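Local coordinates for protein pseudoalteromonas arctica PAMC 21717 (Pseudoalteromonas arctica, PDB 5YL7) that hydrolyses peptide bonds in proteins as a cold-active serine protease of the subtilase family, at residues L40-R45 and N96-G101; D82-N87 and G134-L139; T181-I186 and N214-V219. All coordinates share one frame; numbering follows the deposited sequence.

Interaction 1: residues L40-R45 and N96-G101; sequences LDTGYR and NSSWHG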
loop_
_atom_site.group_PDB
_atom_site.type_symbol
_atom_site.label_atom_id
_atom_site.label_comp_id
_atom_site.label_asym_id
_atom_site.label_seq_id
_atom_site.Cartn_x
_atom_site.Cartn_y
_atom_site.Cartn_z
ATOM N N LEU A 40 -3.168 -5.887 0.856
ATOM C CA LEU A 40 -3.345 -7.032 -0.047
ATOM C C LEU A 40 -2.119 -7.126 -0.890
ATOM O O LEU A 40 -1.909 -6.249 -1.741
ATOM C CB LEU A 40 -4.608 -6.843 -0.899
ATOM C CG LEU A 40 -5.920 -7.281 -0.264
ATOM C CD1 LEU A 40 -6.230 -6.490 0.996
ATOM C CD2 LEU A 40 -7.065 -7.086 -1.258
ATOM N N ASP A 41 -1.249 -8.104 -0.652
ATOM C CA ASP A 41 0.108 -8.044 -1.167
ATOM C C ASP A 41 0.714 -9.410 -1.104
ATOM O O ASP A 41 0.010 -10.466 -1.102
ATOM C CB ASP A 41 0.872 -6.910 -0.424
ATOM C CG ASP A 41 1.856 -6.247 -1.243
ATOM O OD1 ASP A 41 2.839 -6.886 -1.671
ATOM O OD2 ASP A 41 1.783 -5.025 -1.457
ATOM N N THR A 42 2.059 -9.457 -0.998
ATOM C CA THR A 42 2.799 -10.715 -1.002
ATOM C C THR A 42 2.819 -11.422 0.360
ATOM O O THR A 42 3.422 -12.490 0.462
ATOM C CB THR A 42 4.250 -10.516 -1.523
ATOM O OG1 THR A 42 4.965 -9.718 -0.519
ATOM C CG2 THR A 42 4.307 -9.814 -2.830
ATOM N N GLY A 43 2.185 -10.826 1.357
ATOM C CA GLY A 43 2.342 -11.238 2.718
ATOM C C GLY A 43 3.312 -10.428 3.479
ATOM O O GLY A 43 3.738 -9.358 3.002
ATOM N N TYR A 44 3.723 -10.865 4.654
ATOM C CA TYR A 44 4.654 -10.092 5.508
ATOM C C TYR A 44 5.676 -11.005 6.173
ATOM O O TYR A 44 5.412 -12.214 6.307
ATOM C CB TYR A 44 3.899 -9.292 6.552
ATOM C CG TYR A 44 3.355 -10.117 7.671
ATOM C CD1 TYR A 44 2.304 -11.013 7.540
ATOM C CD2 TYR A 44 3.934 -10.112 8.945
ATOM C CE1 TYR A 44 1.913 -11.810 8.538
ATOM C CE2 TYR A 44 3.525 -10.916 9.949
ATOM C CZ TYR A 44 2.516 -11.758 9.755
ATOM O OH TYR A 44 2.063 -12.595 10.751
ATOM N N ARG A 45 6.786 -10.398 6.599
ATOM C CA ARG A 45 7.612 -11.045 7.622
ATOM C C ARG A 45 7.431 -10.312 8.897
ATOM O O ARG A 45 7.156 -9.080 8.925
ATOM C CB ARG A 45 9.074 -11.054 7.217
ATOM C CG ARG A 45 9.411 -11.816 5.975
ATOM C CD ARG A 45 8.864 -13.194 5.894
ATOM N NE ARG A 45 9.147 -13.988 7.091
ATOM C CZ ARG A 45 8.589 -15.192 7.312
ATOM N NH1 ARG A 45 8.802 -15.777 8.478
ATOM N NH2 ARG A 45 7.842 -15.737 6.415
ATOM N N ASN A 96 15.078 -12.231 -7.316
ATOM C CA ASN A 96 15.043 -12.430 -5.855
ATOM C C ASN A 96 13.709 -12.082 -5.270
ATOM O O ASN A 96 12.850 -11.466 -5.920
ATOM C CB ASN A 96 16.124 -11.561 -5.228
ATOM C CG ASN A 96 17.558 -12.068 -5.461
ATOM O OD1 ASN A 96 17.770 -13.169 -5.901
ATOM N ND2 ASN A 96 18.501 -11.328 -4.890
ATOM N N SER A 97 13.497 -12.517 -4.040
ATOM C CA SER A 97 12.215 -12.192 -3.374
ATOM C C SER A 97 12.097 -10.720 -3.197
ATOM O O SER A 97 12.967 -10.005 -2.876
ATOM C CB SER A 97 12.195 -12.930 -2.034
ATOM O OG SER A 97 12.068 -14.321 -2.200
ATOM N N SER A 98 10.852 -10.282 -3.387
ATOM C CA SER A 98 10.515 -8.867 -3.309
ATOM C C SER A 98 10.348 -8.324 -1.913
ATOM O O SER A 98 10.541 -7.149 -1.636
ATOM C CB SER A 98 9.194 -8.553 -4.071
ATOM O OG SER A 98 8.088 -9.136 -3.461
ATOM N N TRP A 99 9.865 -9.185 -1.017
ATOM C CA TRP A 99 9.402 -8.732 0.331
ATOM C C TRP A 99 8.506 -7.505 0.226
ATOM O O TRP A 99 8.435 -6.670 1.097
ATOM C CB TRP A 99 10.534 -8.506 1.312
ATOM C CG TRP A 99 11.495 -9.623 1.275
ATOM C CD1 TRP A 99 12.818 -9.598 0.876
ATOM C CD2 TRP A 99 11.220 -10.996 1.600
ATOM N NE1 TRP A 99 13.367 -10.856 0.939
ATOM C CE2 TRP A 99 12.422 -11.746 1.379
ATOM C CE3 TRP A 99 10.113 -11.707 2.091
ATOM C CZ2 TRP A 99 12.453 -13.127 1.521
ATOM C CZ3 TRP A 99 10.151 -13.046 2.187
ATOM C CH2 TRP A 99 11.354 -13.766 1.930
ATOM N N HIS A 100 7.665 -7.495 -0.878
ATOM C CA HIS A 100 6.955 -6.281 -1.211
ATOM C C HIS A 100 5.941 -5.926 -0.138
ATOM O O HIS A 100 5.812 -4.745 0.239
ATOM C CB HIS A 100 6.336 -6.521 -2.625
ATOM C CG HIS A 100 5.686 -5.353 -3.208
ATOM N ND1 HIS A 100 4.364 -5.117 -3.098
ATOM C CD2 HIS A 100 6.173 -4.403 -4.067
ATOM C CE1 HIS A 100 4.039 -4.120 -3.876
ATOM N NE2 HIS A 100 5.076 -3.678 -4.465
ATOM N N GLY A 101 5.217 -6.944 0.345
ATOM C CA GLY A 101 4.230 -6.678 1.328
ATOM C C GLY A 101 4.759 -6.210 2.698
ATOM O O GLY A 101 4.069 -5.489 3.408
HETATM O O HOH W 1 1.860 -7.311 3.971
#
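His100 meets the carboxylate of Asp41 with the edge of its imidazole, an arrangement that probably represents the histidine and aspartate of the subtilase Ser-His-Asp triad. ND1 of His100 donates to OD1 of Asp41 over 2.7 Å in a nearly straight bond (165° at the hydrogen) and reaches the syn lone pair. OD1 lies close to the ring plane, while the carboxylate as a whole is turned 33° from it. OD2 of Asp41 adds a weak second acceptor, 3.1 Å from the same ND1. The histidine ring leaves its helix with CG anti to the backbone N (chi1 -174°), which carries ND1 to the carboxylate; NE2, on the far side of the ring, hydrogen-bonds Ser281.

The second shell shows how such a pair is fixed. OD1 of Asp41 accepts a second hydrogen bond on its anti lone pair, from the backbone N of Thr42, 2.8 Å away, so two N-H groups hold the rotation of the carboxylate. Thr42 ties the start of helix 100-109 to the end of strand 36-41: its OG1 accepts from the N of Gly101 at 2.9 Å and is also hydrogen-bonded to Asp79 OD2. Farther out, CD of Arg45 packs against CZ3 of Trp99 at 3.9 Å, and its NH2 hydrogen-bonds Asp79 O. Gly101 passes so near the other backbone that its CA makes a C-H...O contact of 3.2 Å with Gly43 O.

Interaction 2: residues D82-N87 and G134-L139; sequences DAVAAN and GKCGGL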
loop_
_atom_site.group_PDB
_atom_site.type_symbol
_atom_site.label_atom_id
_atom_site.label_comp_id
_atom_site.label_asym_id
_atom_site.label_seq_id
_atom_site.Cartn_x
_atom_site.Cartn_y
_atom_site.Cartn_z
ATOM N N ASP A 82 8.877 -14.765 -2.735
ATOM C CA ASP A 82 8.351 -14.864 -4.136
ATOM C C ASP A 82 9.424 -14.927 -5.177
ATOM O O ASP A 82 9.153 -14.760 -6.383
ATOM C CB ASP A 82 7.282 -13.783 -4.401
ATOM C CG ASP A 82 7.845 -12.437 -4.412
ATOM O OD1 ASP A 82 9.079 -12.262 -4.321
ATOM O OD2 ASP A 82 7.132 -11.421 -4.481
ATOM N N ALA A 83 10.649 -15.226 -4.782
ATOM C CA ALA A 83 11.730 -15.436 -5.726
ATOM C C ALA A 83 11.349 -16.478 -6.744
ATOM O O ALA A 83 10.729 -17.472 -6.450
ATOM C CB ALA A 83 13.032 -15.912 -5.036
ATOM N N VAL A 84 11.819 -16.197 -7.982
ATOM C CA VAL A 84 11.586 -17.124 -9.116
ATOM C C VAL A 84 12.922 -17.351 -9.869
ATOM O O VAL A 84 13.694 -16.468 -10.070
ATOM C CB VAL A 84 10.448 -16.619 -10.042
ATOM C CG1 VAL A 84 9.113 -16.811 -9.393
ATOM C CG2 VAL A 84 10.697 -15.249 -10.501
ATOM N N ALA A 85 12.960 -18.548 -10.418
ATOM C CA ALA A 85 14.099 -18.915 -11.329
ATOM C C ALA A 85 13.790 -18.432 -12.699
ATOM O O ALA A 85 12.612 -18.154 -13.019
ATOM C CB ALA A 85 14.210 -20.385 -11.308
ATOM N N ALA A 86 14.840 -18.367 -13.548
ATOM C CA ALA A 86 14.624 -17.993 -14.947
ATOM C C ALA A 86 13.577 -18.895 -15.629
ATOM O O ALA A 86 13.510 -20.093 -15.343
ATOM C CB ALA A 86 15.938 -18.177 -15.730
ATOM N N ASN A 87 12.652 -18.233 -16.297
ATOM C CA ASN A 87 11.554 -18.950 -17.010
ATOM C C ASN A 87 10.548 -19.688 -16.182
ATOM O O ASN A 87 9.590 -20.264 -16.690
ATOM C CB ASN A 87 12.122 -19.972 -18.040
ATOM C CG ASN A 87 13.069 -19.347 -18.977
ATOM O OD1 ASN A 87 12.768 -18.304 -19.497
ATOM N ND2 ASN A 87 14.278 -19.901 -19.090
ATOM N N GLY A 134 2.078 -14.300 -4.847
ATOM C CA GLY A 134 3.200 -15.198 -4.630
ATOM C C GLY A 134 4.110 -15.269 -5.783
ATOM O O GLY A 134 4.375 -14.283 -6.490
ATOM N N LYS A 135 4.670 -16.472 -6.011
ATOM C CA LYS A 135 5.610 -16.594 -7.151
ATOM C C LYS A 135 4.900 -16.348 -8.478
ATOM O O LYS A 135 3.854 -17.017 -8.710
ATOM C CB LYS A 135 6.189 -17.992 -7.175
ATOM C CG LYS A 135 7.156 -18.265 -6.018
ATOM C CD LYS A 135 7.543 -19.727 -5.920
ATOM C CE LYS A 135 8.435 -20.115 -7.034
ATOM N NZ LYS A 135 8.916 -21.559 -6.899
ATOM N N CYS A 136 5.399 -15.422 -9.232
ATOM C CA CYS A 136 4.839 -15.056 -10.576
ATOM C C CYS A 136 3.636 -14.159 -10.423
ATOM O O CYS A 136 3.073 -13.738 -11.498
ATOM C CB CYS A 136 4.465 -16.268 -11.450
ATOM S SG CYS A 136 5.850 -17.388 -11.662
ATOM N N GLY A 137 3.253 -13.674 -9.245
ATOM C CA GLY A 137 2.159 -12.730 -9.100
ATOM C C GLY A 137 1.002 -13.371 -8.419
ATOM O O GLY A 137 1.103 -14.180 -7.529
ATOM N N GLY A 138 -0.244 -12.915 -8.778
ATOM C CA GLY A 138 -1.475 -13.380 -8.204
ATOM C C GLY A 138 -2.632 -13.494 -9.181
ATOM O O GLY A 138 -2.565 -12.890 -10.226
ATOM N N LEU A 139 -3.569 -14.285 -8.777
ATOM C CA LEU A 139 -4.781 -14.546 -9.581
ATOM C C LEU A 139 -5.854 -13.517 -9.273
ATOM O O LEU A 139 -6.137 -13.252 -8.086
ATOM C CB LEU A 139 -5.274 -15.899 -9.222
ATOM C CG LEU A 139 -6.437 -16.514 -10.011
ATOM C CD1 LEU A 139 -6.132 -16.584 -11.530
ATOM C CD2 LEU A 139 -6.802 -17.931 -9.510
HETATM O O HOH W 2 4.688 -11.615 -5.825
HETATM O O HOH W 3 7.520 -13.650 -8.334
#
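The type II beta turn from Gly134 to Gly137 sets Lys135 and Cys136 against Asp82, Ala83 and Val84 at the surface, beside a strip that in subtilases borders the substrate cleft; just beyond it, Gly138 makes backbone hydrogen bonds to the bound peptide. Lys135 lies alongside residues 82-84: its CB is 3.9 Å from Val84 CG1, and its CE comes within 3.5 Å of Ala83 O. A bend at chi3 (71°) draws the far end of the aliphatic chain over that carbonyl, while NZ goes on to a salt bridge with Glu88. The same CG1 of Val84 touches the SG of Cys136 at 4.0 Å, which packs the valine on the disulfide to Cys89.

Polar groups are joined through water. One molecule donates both to Asp82 OD2 and to Gly134 O, each at 2.8 Å; OD2 is also hydrogen-bonded to Ser98 OG. A second water donates to Asp82 O at 2.8 Å and accepts from Cys136 N at 2.9 Å. Direct contact is thus made by methyl, methylene and sulfur, with carbon also on the carbonyl oxygens of Ala83 and Gly134, and has little directional preference, whereas hydrogen bonding between the segments is relayed by solvent.

Interaction 3: residues T181-I186 and N214-V219; sequences TTQNAI and NCNGVV. With CA (calcium ion), chain F.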
loop_
_atom_site.group_PDB
_atom_site.type_symbol
_atom_site.label_atom_id
_atom_site.label_comp_id
_atom_site.label_asym_id
_atom_site.label_seq_id
_atom_site.Cartn_x
_atom_site.Cartn_y
_atom_site.Cartn_z
ATOM N N THR A 181 -15.254 -9.415 -11.873
ATOM C CA THR A 181 -14.979 -10.086 -10.601
ATOM C C THR A 181 -14.352 -9.010 -9.660
ATOM O O THR A 181 -14.701 -8.958 -8.504
ATOM C CB THR A 181 -13.972 -11.204 -10.847
ATOM O OG1 THR A 181 -14.606 -12.173 -11.719
ATOM C CG2 THR A 181 -13.545 -11.937 -9.578
ATOM N N THR A 182 -13.399 -8.231 -10.161
ATOM C CA THR A 182 -12.753 -7.235 -9.336
ATOM C C THR A 182 -13.734 -6.111 -8.945
ATOM O O THR A 182 -13.770 -5.729 -7.784
ATOM C CB THR A 182 -11.534 -6.662 -10.023
ATOM O OG1 THR A 182 -10.695 -7.782 -10.431
ATOM C CG2 THR A 182 -10.772 -5.735 -9.143
ATOM N N GLN A 183 -14.483 -5.568 -9.888
ATOM C CA GLN A 183 -15.412 -4.497 -9.575
ATOM C C GLN A 183 -16.450 -4.981 -8.592
ATOM O O GLN A 183 -16.812 -4.237 -7.682
ATOM C CB GLN A 183 -16.070 -3.981 -10.851
ATOM C CG GLN A 183 -16.936 -2.764 -10.618
ATOM C CD GLN A 183 -16.109 -1.562 -10.199
ATOM O OE1 GLN A 183 -15.288 -1.033 -11.036
ATOM N NE2 GLN A 183 -16.249 -1.069 -8.994
ATOM N N ASN A 184 -16.924 -6.189 -8.733
ATOM C CA ASN A 184 -17.896 -6.747 -7.763
ATOM C C ASN A 184 -17.359 -6.744 -6.346
ATOM O O ASN A 184 -18.011 -6.398 -5.365
ATOM C CB ASN A 184 -18.339 -8.175 -8.161
ATOM C CG ASN A 184 -19.273 -8.255 -9.327
ATOM O OD1 ASN A 184 -19.910 -7.297 -9.696
ATOM N ND2 ASN A 184 -19.300 -9.422 -9.915
ATOM N N ALA A 185 -16.089 -7.179 -6.246
ATOM C CA ALA A 185 -15.425 -7.207 -4.922
ATOM C C ALA A 185 -15.272 -5.805 -4.298
ATOM O O ALA A 185 -15.534 -5.586 -3.118
ATOM C CB ALA A 185 -14.115 -7.940 -5.048
ATOM N N ILE A 186 -14.808 -4.850 -5.138
ATOM C CA ILE A 186 -14.703 -3.479 -4.739
ATOM C C ILE A 186 -16.047 -2.920 -4.267
ATOM O O ILE A 186 -16.115 -2.219 -3.267
ATOM C CB ILE A 186 -14.083 -2.647 -5.839
ATOM C CG1 ILE A 186 -12.617 -3.086 -6.012
ATOM C CG2 ILE A 186 -14.206 -1.144 -5.626
ATOM C CD1 ILE A 186 -12.008 -2.503 -7.270
ATOM N N ASN A 214 -7.971 1.329 -12.575
ATOM C CA ASN A 214 -9.022 1.748 -13.494
ATOM C C ASN A 214 -10.391 1.244 -13.115
ATOM O O ASN A 214 -11.361 1.558 -13.828
ATOM C CB ASN A 214 -8.636 1.386 -14.931
ATOM C CG ASN A 214 -8.570 -0.084 -15.177
ATOM O OD1 ASN A 214 -8.797 -0.896 -14.282
ATOM N ND2 ASN A 214 -8.240 -0.476 -16.437
ATOM N N CYS A 215 -10.543 0.575 -11.985
ATOM C CA CYS A 215 -11.886 0.199 -11.518
ATOM C C CYS A 215 -12.554 1.453 -11.012
ATOM O O CYS A 215 -11.988 2.536 -10.779
ATOM C CB CYS A 215 -11.753 -0.796 -10.421
ATOM S SG CYS A 215 -10.996 -2.363 -10.911
ATOM N N ASN A 216 -13.893 1.418 -10.854
ATOM C CA ASN A 216 -14.667 2.491 -10.310
ATOM C C ASN A 216 -14.741 2.406 -8.790
ATOM O O ASN A 216 -14.711 1.317 -8.223
ATOM C CB ASN A 216 -16.063 2.610 -10.916
ATOM C CG ASN A 216 -16.022 2.882 -12.389
ATOM O OD1 ASN A 216 -15.281 3.807 -12.796
ATOM N ND2 ASN A 216 -16.665 2.094 -13.209
ATOM N N GLY A 217 -14.864 3.556 -8.149
ATOM C CA GLY A 217 -14.989 3.620 -6.685
ATOM C C GLY A 217 -13.735 3.395 -5.902
ATOM O O GLY A 217 -13.813 2.930 -4.779
ATOM N N VAL A 218 -12.592 3.746 -6.491
ATOM C CA VAL A 218 -11.289 3.557 -5.847
ATOM C C VAL A 218 -10.557 4.836 -5.825
ATOM O O VAL A 218 -10.795 5.743 -6.619
ATOM C CB VAL A 218 -10.462 2.452 -6.556
ATOM C CG1 VAL A 218 -11.248 1.140 -6.674
ATOM C CG2 VAL A 218 -9.960 2.847 -7.907
ATOM N N VAL A 219 -9.563 4.903 -4.943
ATOM C CA VAL A 219 -8.617 6.044 -4.904
ATOM C C VAL A 219 -7.354 5.565 -5.632
ATOM O O VAL A 219 -6.579 4.764 -5.086
ATOM C CB VAL A 219 -8.282 6.468 -3.482
ATOM C CG1 VAL A 219 -7.390 7.655 -3.464
ATOM C CG2 VAL A 219 -9.563 6.707 -2.656
HETATM CA CA CA F . -11.456 7.475 -8.011
HETATM O O HOH W 4 -12.287 5.414 -9.234
HETATM O O HOH W 5 -10.887 9.077 -10.320
HETATM O O HOH W 6 -12.954 8.916 -9.175
HETATM O O HOH W 7 -10.354 7.171 -10.179
HETATM O O HOH W 8 -13.690 6.724 -7.099
#
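Ile186 lays its CD1 methyl over the CB of Cys215 at 3.6 Å and against CG1 of Val218 at 3.8 Å, seating helix 180-191 of the subtilase alpha/beta fold on the loop that leads into strand 219-224. The other branch of the isoleucine, CG2, rests 3.6 Å from Asn216 O. One turn back along the helix, CG2 of Thr182 meets SG of Cys215 at 3.8 Å. That sulfur is itself bonded to Cys178, just ahead of the helix, so a covalent link and van der Waals packing join the same two parts.

The polar part of the contact illustrates how a single primary amide can read both sides of a backbone residue. Gln183 OE1 accepts from Asn216 N at 2.8 Å, in the carbonyl plane and on a lone pair, while its NE2 donates to Asn216 O at 2.9 Å along an almost straight line (178°). This second bond lies in the glutamine's amide plane but approaches the Asn216 carbonyl from above. A bend at chi2 (66°) turns the amide toward the loop, and NE2 is held additionally by Asn187 OD1. Replacing Gln183 by an alanine would probably leave both Asn216 N and Asn216 O without their amide mate and the loop less firmly tied to the helix.

Beyond this grip the loop reaches a calcium ion that Asp241 and Glu307 also bind. A coordinating water accepts from Val218 N and donates to Cys215 O, and the carbonyl oxygen of Val218 binds the calcium directly at 2.3 Å.

Overall arrangement
Interactions 1 and 2 form one neighbourhood, their centres about 11 Å apart, whereas the centre of interaction 3, which touches neither, lies about 23 Å and about 25 Å from theirs, respectively. Along the chain the segments of interactions 1 and 2 alternate, and both contacts are complete before residues 181-186 begin. Where they meet, Ser98 OG and Asp82 OD2 are 2.7 Å apart, in a probable hydrogen bond that joins the loop of residues 82-87 to the segment carrying His100, the likely catalytic histidine. The parallel sheet is common ground: strands 36-41 and 126-131, neighbours within it, lead into interactions 1 and 2, while interaction 3 precedes strand 219-224, nearer the opposite edge, beside one of the calcium ions.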